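PDB 2JLN: MHP1 from Microbacterium liquefaciens, which takes up 5-aryl-substituted hydantoins by sodium-dependent symport, preferring 5-indolylmethyl and 5-benzyl hydantoin and the L isomer over the D isomer. Local coordinates for residues Arg10-Ala18 with Cys327-Phe336. Numbering follows the deposited sequence.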
loop_
_atom_site.group_PDB
_atom_site.type_symbol
_atom_site.label_atom_id
_atom_site.label_comp_id
_atom_site.label_asym_id
_atom_site.label_seq_id
_atom_site.Cartn_x
_atom_site.Cartn_y
_atom_site.Cartn_z
ATOM N N ARG A 10 -21.464 -23.163 8.458
ATOM C CA ARG A 10 -21.649 -21.801 8.947
ATOM C C ARG A 10 -21.461 -20.755 7.832
ATOM O O ARG A 10 -20.582 -20.917 6.982
ATOM C CB ARG A 10 -20.626 -21.560 10.058
ATOM C CG ARG A 10 -21.020 -20.503 11.063
ATOM C CD ARG A 10 -20.330 -20.732 12.416
ATOM N NE ARG A 10 -18.914 -20.357 12.451
ATOM C CZ ARG A 10 -18.463 -19.106 12.576
ATOM N NH1 ARG A 10 -19.322 -18.081 12.658
ATOM N NH2 ARG A 10 -17.146 -18.879 12.610
ATOM N N SER A 11 -22.269 -19.689 7.825
ATOM C CA SER A 11 -22.095 -18.620 6.832
ATOM C C SER A 11 -21.178 -17.506 7.346
ATOM O O SER A 11 -21.320 -17.072 8.501
ATOM C CB SER A 11 -23.435 -18.011 6.409
ATOM O OG SER A 11 -23.252 -17.007 5.409
ATOM N N LEU A 12 -20.258 -17.043 6.487
ATOM C CA LEU A 12 -19.281 -16.009 6.860
ATOM C C LEU A 12 -19.570 -14.641 6.228
ATOM O O LEU A 12 -18.786 -13.700 6.397
ATOM C CB LEU A 12 -17.847 -16.446 6.514
ATOM C CG LEU A 12 -17.207 -17.666 7.192
ATOM C CD1 LEU A 12 -15.827 -17.906 6.640
ATOM C CD2 LEU A 12 -17.153 -17.557 8.718
ATOM N N LEU A 13 -20.689 -14.540 5.504
ATOM C CA LEU A 13 -21.068 -13.305 4.804
ATOM C C LEU A 13 -21.791 -12.355 5.738
ATOM O O LEU A 13 -22.578 -12.792 6.575
ATOM C CB LEU A 13 -21.951 -13.618 3.591
ATOM C CG LEU A 13 -22.604 -12.472 2.827
ATOM C CD1 LEU A 13 -21.784 -11.249 2.861
ATOM C CD2 LEU A 13 -22.774 -12.869 1.396
ATOM N N ASN A 14 -21.480 -11.069 5.611
ATOM C CA ASN A 14 -22.220 -9.987 6.244
ATOM C C ASN A 14 -22.108 -8.760 5.325
ATOM O O ASN A 14 -21.269 -8.758 4.424
ATOM C CB ASN A 14 -21.763 -9.748 7.699
ATOM C CG ASN A 14 -20.459 -8.933 7.818
ATOM O OD1 ASN A 14 -20.031 -8.278 6.875
ATOM N ND2 ASN A 14 -19.855 -8.950 9.004
ATOM N N PRO A 15 -22.971 -7.738 5.508
ATOM C CA PRO A 15 -23.064 -6.688 4.480
ATOM C C PRO A 15 -21.749 -5.948 4.196
ATOM O O PRO A 15 -21.546 -5.536 3.059
ATOM C CB PRO A 15 -24.133 -5.740 5.036
ATOM C CG PRO A 15 -24.211 -6.072 6.473
ATOM C CD PRO A 15 -23.984 -7.536 6.552
ATOM N N SER A 16 -20.868 -5.806 5.181
ATOM C CA SER A 16 -19.585 -5.129 4.959
ATOM C C SER A 16 -18.579 -5.943 4.151
ATOM O O SER A 16 -17.877 -5.389 3.313
ATOM C CB SER A 16 -18.946 -4.727 6.289
ATOM O OG SER A 16 -19.808 -3.875 7.029
ATOM N N ASN A 17 -18.502 -7.247 4.414
ATOM C CA ASN A 17 -17.552 -8.147 3.746
ATOM C C ASN A 17 -18.090 -8.864 2.485
ATOM O O ASN A 17 -17.508 -9.840 2.011
ATOM C CB ASN A 17 -17.015 -9.173 4.753
ATOM C CG ASN A 17 -18.062 -10.210 5.160
ATOM O OD1 ASN A 17 -18.854 -10.638 4.337
ATOM N ND2 ASN A 17 -18.058 -10.620 6.431
ATOM N N ALA A 18 -19.201 -8.379 1.948
ATOM C CA ALA A 18 -19.808 -8.975 0.759
ATOM C C ALA A 18 -19.160 -8.423 -0.489
ATOM O O ALA A 18 -18.742 -7.285 -0.485
ATOM C CB ALA A 18 -21.289 -8.675 0.725
ATOM N N CYS A 327 -13.728 -7.272 10.321
ATOM C CA CYS A 327 -15.162 -7.426 10.090
ATOM C C CYS A 327 -15.418 -8.655 9.210
ATOM O O CYS A 327 -16.561 -9.035 8.924
ATOM C CB CYS A 327 -15.763 -6.156 9.480
ATOM S SG CYS A 327 -15.411 -5.926 7.729
ATOM N N SER A 328 -14.339 -9.307 8.814
ATOM C CA SER A 328 -14.433 -10.330 7.804
ATOM C C SER A 328 -13.975 -11.695 8.317
ATOM O O SER A 328 -14.289 -12.717 7.713
ATOM C CB SER A 328 -13.643 -9.870 6.589
ATOM O OG SER A 328 -13.201 -10.961 5.855
ATOM N N THR A 329 -13.249 -11.705 9.435
ATOM C CA THR A 329 -12.877 -12.940 10.157
ATOM C C THR A 329 -13.857 -13.232 11.316
ATOM O O THR A 329 -14.177 -14.391 11.602
ATOM C CB THR A 329 -11.459 -12.848 10.794
ATOM O OG1 THR A 329 -10.445 -12.791 9.781
ATOM C CG2 THR A 329 -11.218 -14.044 11.713
ATOM N N PHE A 330 -14.302 -12.172 12.000
ATOM C CA PHE A 330 -15.347 -12.284 13.026
ATOM C C PHE A 330 -16.637 -11.578 12.572
ATOM O O PHE A 330 -17.016 -10.510 13.110
ATOM C CB PHE A 330 -14.837 -11.740 14.359
ATOM C CG PHE A 330 -13.498 -12.248 14.702
ATOM C CD1 PHE A 330 -12.397 -11.417 14.638
ATOM C CD2 PHE A 330 -13.327 -13.584 15.006
ATOM C CE1 PHE A 330 -11.134 -11.904 14.911
ATOM C CE2 PHE A 330 -12.078 -14.082 15.289
ATOM C CZ PHE A 330 -10.966 -13.242 15.242
ATOM N N PRO A 331 -17.315 -12.179 11.572
ATOM C CA PRO A 331 -18.298 -11.385 10.851
ATOM C C PRO A 331 -19.558 -11.063 11.676
ATOM O O PRO A 331 -20.204 -10.070 11.364
ATOM C CB PRO A 331 -18.582 -12.246 9.612
ATOM C CG PRO A 331 -18.231 -13.610 10.040
ATOM C CD PRO A 331 -17.044 -13.448 10.884
ATOM N N ARG A 332 -19.892 -11.840 12.706
ATOM C CA ARG A 332 -21.053 -11.478 13.535
ATOM C C ARG A 332 -20.625 -10.593 14.718
ATOM O O ARG A 332 -21.464 -9.923 15.319
ATOM C CB ARG A 332 -21.904 -12.698 13.986
ATOM C CG ARG A 332 -21.877 -13.914 13.039
ATOM C CD ARG A 332 -23.117 -14.149 12.175
ATOM N NE ARG A 332 -23.265 -13.236 11.030
ATOM C CZ ARG A 332 -23.225 -13.582 9.740
ATOM N NH1 ARG A 332 -23.008 -14.832 9.361
ATOM N NH2 ARG A 332 -23.397 -12.659 8.816
ATOM N N VAL A 333 -19.322 -10.556 15.019
ATOM C CA VAL A 333 -18.785 -9.646 16.041
ATOM C C VAL A 333 -18.429 -8.226 15.551
ATOM O O VAL A 333 -18.713 -7.271 16.259
ATOM C CB VAL A 333 -17.545 -10.205 16.760
ATOM C CG1 VAL A 333 -17.172 -9.300 17.900
ATOM C CG2 VAL A 333 -17.805 -11.568 17.292
ATOM N N PHE A 334 -17.807 -8.067 14.377
ATOM C CA PHE A 334 -17.370 -6.725 13.918
ATOM C C PHE A 334 -18.010 -6.333 12.617
ATOM O O PHE A 334 -18.286 -7.184 11.785
ATOM C CB PHE A 334 -15.863 -6.680 13.624
ATOM C CG PHE A 334 -14.999 -6.840 14.815
ATOM C CD1 PHE A 334 -14.335 -8.030 15.040
ATOM C CD2 PHE A 334 -14.830 -5.803 15.708
ATOM C CE1 PHE A 334 -13.529 -8.189 16.150
ATOM C CE2 PHE A 334 -14.013 -5.958 16.828
ATOM C CZ PHE A 334 -13.369 -7.153 17.046
ATOM N N THR A 335 -18.180 -5.038 12.399
ATOM C CA THR A 335 -18.548 -4.552 11.069
ATOM C C THR A 335 -17.462 -3.593 10.551
ATOM O O THR A 335 -16.627 -3.163 11.309
ATOM C CB THR A 335 -19.963 -3.883 11.048
ATOM O OG1 THR A 335 -20.059 -2.882 12.066
ATOM C CG2 THR A 335 -21.047 -4.910 11.266
ATOM N N PHE A 336 -17.461 -3.257 9.270
ATOM C CA PHE A 336 -16.454 -2.329 8.780
ATOM C C PHE A 336 -16.238 -1.108 9.674
ATOM O O PHE A 336 -15.127 -0.873 10.119
ATOM C CB PHE A 336 -16.746 -1.848 7.372
ATOM C CG PHE A 336 -15.797 -0.798 6.911
ATOM C CD1 PHE A 336 -14.507 -1.148 6.515
ATOM C CD2 PHE A 336 -16.166 0.539 6.912
ATOM C CE1 PHE A 336 -13.602 -0.180 6.105
ATOM C CE2 PHE A 336 -15.273 1.519 6.496
ATOM C CZ PHE A 336 -13.980 1.162 6.096
#
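Leu12 and Pro331, Ser16 and Phe336, and Asn17 and Ser328 pair by their nearest CA atoms, the CA atoms of Asn17 and Ser328 lying 5.6 Å apart, as the irregular chain of residues 10-18 runs against the end of helix 314-329 and the turn after it. Pro331 CB packs 3.5 Å from Leu12 O. With CG between its backbone N and carbonyl carbon (chi1 79°), Asn14 reaches into that turn, where its ND2 donates to Pro331 O at 2.6 Å, in the carbonyl plane and on a lone pair. A weak bond runs from the same nitrogen to Cys327 O, which also takes a weak bond from Asn17 ND2 at 3.3 Å. The two asparagines brace each other: Asn14 OD1 accepts from Asn17 N at 3.1 Å, an Asx motif, and Asn17 OD1 accepts from Asn14 N at 3.0 Å. Replacing Asn14 by an alanine is likely to leave Pro331 O without this donor and Asn17 N without its side-chain acceptor. The bent Arg332 brings a guanidinium edge to Leu13 O, where NH2 donates, though this bond is modelled very short and its length is doubtful. Ser16 OG accepts a weak bond from Phe336 N at 3.3 Å. The N-terminal chain thus packs across the link between helices 314-329 and 336-349, away from the sodium site, while Ser328 rests on helix 90-93 and Tyr395 hydrogen-bonds Asn17 O.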